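Local coordinates for fiber protein 2 (Fowl adenovirus 1, PDB 2VTW), which probably attaches the virion to a host-cell receptor through its C-terminal head domain, the part of the trimeric short fibre present here, at residues A[82-85]-A[86-90]. Numbering follows the deposited sequence.
Sequences QCNP and SNIGQ. With SO4 (sulfate ion), chain G.
The Asn84 side chain reaches alongside its own turn to the backbone N and O of Ile88. The turn is a type I beta turn from Asn84 to Asn87, closed by Asn87 N to Asn84 O at 3.1 Å. From CB, the Asn84 chain runs with CG anti to the backbone N (chi1 -164°), which sends the amide along the returning chain. Asn84 OD1 accepts a hydrogen bond from Ile88 N at 2.9 Å, with the donor tilted 26° from the carbonyl plane. A weak bond from Asn87 N and a bond from water 1, 2.6 Å from Asn84 OD1, also reach this oxygen. The same water accepts from Ser86 N. CB and CG1 of Ile88 pack against OD1. At the other branch, Asn84 ND2 donates to Ile88 O at 2.7 Å, nearly straight at 160° and on a lone pair of that carbonyl. ND2 also bonds Leu80 O. Ser86 OG bonds Trp75 N and Asn20 O, tying the turn to strands 71-76 and 4-23. Apart from the turn, Gln82 N and NE2, with Thr81 N, hold a sulfate that probably came from the crystallisation solution. Backbone partners at both ends of the Asn84 amide define its O and N and probably limit its rotation.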
ATOM      1  N   GLN A  82     -17.964  19.452  13.181  1.00 28.11           N
ATOM      2  CA  GLN A  82     -17.071  20.626  13.200  1.00 27.91           C
ATOM      3  C   GLN A  82     -16.255  20.874  11.925  1.00 27.54           C
ATOM      4  O   GLN A  82     -15.923  22.026  11.613  1.00 27.04           O
ATOM      5  CB  GLN A  82     -16.079  20.549  14.374  1.00 28.22           C
ATOM      6  CG  GLN A  82     -16.663  20.360  15.770  1.00 29.20           C
ATOM      7  CD  GLN A  82     -15.571  20.321  16.834  1.00 29.26           C
ATOM      8  OE1 GLN A  82     -14.853  21.307  17.035  1.00 33.69           O
ATOM      9  NE2 GLN A  82     -15.421  19.184  17.501  1.00 29.72           N
ATOM     10  N   CYS A  83     -15.877  19.814  11.207  1.00 26.77           N
ATOM     11  CA  CYS A  83     -15.052  19.987   9.986  1.00 26.70           C
ATOM     12  C   CYS A  83     -15.183  18.774   9.039  1.00 26.77           C
ATOM     13  O   CYS A  83     -14.515  17.760   9.208  1.00 27.00           O
ATOM     14  CB  CYS A  83     -13.593  20.246  10.377  1.00 25.89           C
ATOM     15  SG  CYS A  83     -12.595  20.814   9.039  1.00 25.50           S
ATOM     16  N   ASN A  84     -16.072  18.907   8.056  1.00 27.15           N
ATOM     17  CA  ASN A  84     -16.542  17.807   7.221  1.00 26.71           C
ATOM     18  C   ASN A  84     -16.900  18.315   5.815  1.00 26.46           C
ATOM     19  O   ASN A  84     -18.041  18.225   5.398  1.00 26.72           O
ATOM     20  CB  ASN A  84     -17.756  17.165   7.883  1.00 26.36           C
ATOM     21  CG  ASN A  84     -18.088  15.800   7.315  1.00 27.91           C
ATOM     22  OD1 ASN A  84     -17.408  15.299   6.393  1.00 27.30           O
ATOM     23  ND2 ASN A  84     -19.109  15.158   7.883  1.00 25.16           N
ATOM     24  N   PRO A  85     -15.910  18.829   5.073  1.00 26.80           N
ATOM     25  CA  PRO A  85     -16.134  19.489   3.776  1.00 26.92           C
ATOM     26  C   PRO A  85     -16.907  18.667   2.734  1.00 27.15           C
ATOM     27  O   PRO A  85     -17.588  19.255   1.888  1.00 28.33           O
ATOM     28  CB  PRO A  85     -14.718  19.758   3.264  1.00 27.20           C
ATOM     29  CG  PRO A  85     -13.825  19.639   4.436  1.00 26.55           C
ATOM     30  CD  PRO A  85     -14.482  18.801   5.445  1.00 26.80           C
ATOM     31  N   SER A  86     -16.804  17.340   2.824  1.00 26.59           N
ATOM     32  CA  SER A  86     -17.370  16.392   1.851  1.00 26.42           C
ATOM     33  C   SER A  86     -18.609  15.685   2.358  1.00 26.44           C
ATOM     34  O   SER A  86     -19.210  14.924   1.630  1.00 26.40           O
ATOM     35  CB  SER A  86     -16.305  15.332   1.446  1.00 25.69           C
ATOM     36  OG  SER A  86     -15.319  15.915   0.598  1.00 22.06           O
ATOM     37  N   ASN A  87     -18.968  15.912   3.618  1.00 27.29           N
ATOM     38  CA  ASN A  87     -20.244  15.478   4.168  1.00 26.92           C
ATOM     39  C   ASN A  87     -20.238  13.985   4.347  1.00 26.84           C
ATOM     40  O   ASN A  87     -21.201  13.301   4.011  1.00 26.44           O
ATOM     41  CB  ASN A  87     -21.418  15.976   3.288  1.00 27.77           C
ATOM     42  CG  ASN A  87     -22.803  15.707   3.890  1.00 28.05           C
ATOM     43  OD1 ASN A  87     -22.988  15.677   5.123  1.00 30.71           O
ATOM     44  ND2 ASN A  87     -23.787  15.472   3.003  1.00 27.17           N
ATOM     45  N   ILE A  88     -19.139  13.477   4.908  1.00 26.25           N
ATOM     46  CA  ILE A  88     -19.124  12.103   5.387  1.00 26.65           C
ATOM     47  C   ILE A  88     -20.231  11.979   6.419  1.00 27.23           C
ATOM     48  O   ILE A  88     -20.293  12.771   7.341  1.00 27.31           O
ATOM     49  CB  ILE A  88     -17.745  11.679   5.998  1.00 26.19           C
ATOM     50  CG1 ILE A  88     -16.604  11.933   5.006  1.00 25.65           C
ATOM     51  CG2 ILE A  88     -17.727  10.214   6.381  1.00 25.03           C
ATOM     52  CD1 ILE A  88     -16.846  11.363   3.605  1.00 24.15           C
ATOM     53  N   GLY A  89     -21.095  10.981   6.242  1.00 28.02           N
ATOM     54  CA  GLY A  89     -22.226  10.749   7.113  1.00 28.36           C
ATOM     55  C   GLY A  89     -21.863   9.999   8.378  1.00 28.98           C
ATOM     56  O   GLY A  89     -20.795   9.371   8.480  1.00 28.38           O
ATOM     57  N   GLN A  90     -22.769  10.065   9.351  1.00 29.67           N
ATOM     58  CA  GLN A  90     -22.620   9.351  10.616  1.00 30.48           C
ATOM     59  C   GLN A  90     -22.641   7.923  10.202  1.00 31.02           C
ATOM     60  O   GLN A  90     -23.253   7.590   9.190  1.00 31.55           O
ATOM     61  CB  GLN A  90     -23.801   9.621  11.563  1.00 31.18           C
ATOM     62  CG  GLN A  90     -24.010  11.103  11.933  1.00 34.67           C
ATOM     63  CD  GLN A  90     -22.988  11.628  12.928  1.00 39.12           C
ATOM     64  OE1 GLN A  90     -22.518  10.882  13.797  1.00 42.46           O
ATOM     65  NE2 GLN A  90     -22.637  12.926  12.816  1.00 41.52           N
TER
HETATM   66  S   SO4 G1411     -17.316  16.501  15.945  1.00 36.48           S
HETATM   67  O1  SO4 G1411     -15.942  16.293  16.360  1.00 39.26           O
HETATM   68  O2  SO4 G1411     -17.967  17.272  16.987  1.00 40.81           O
HETATM   69  O3  SO4 G1411     -17.408  17.244  14.702  1.00 34.82           O
HETATM   70  O4  SO4 G1411     -17.968  15.211  15.909  1.00 38.06           O
HETATM   71  O   HOH W   1     -15.357  15.558   4.772  1.00 21.27           O
HETATM   72  O   HOH W   2     -15.538  18.640  -0.496  1.00 38.75           O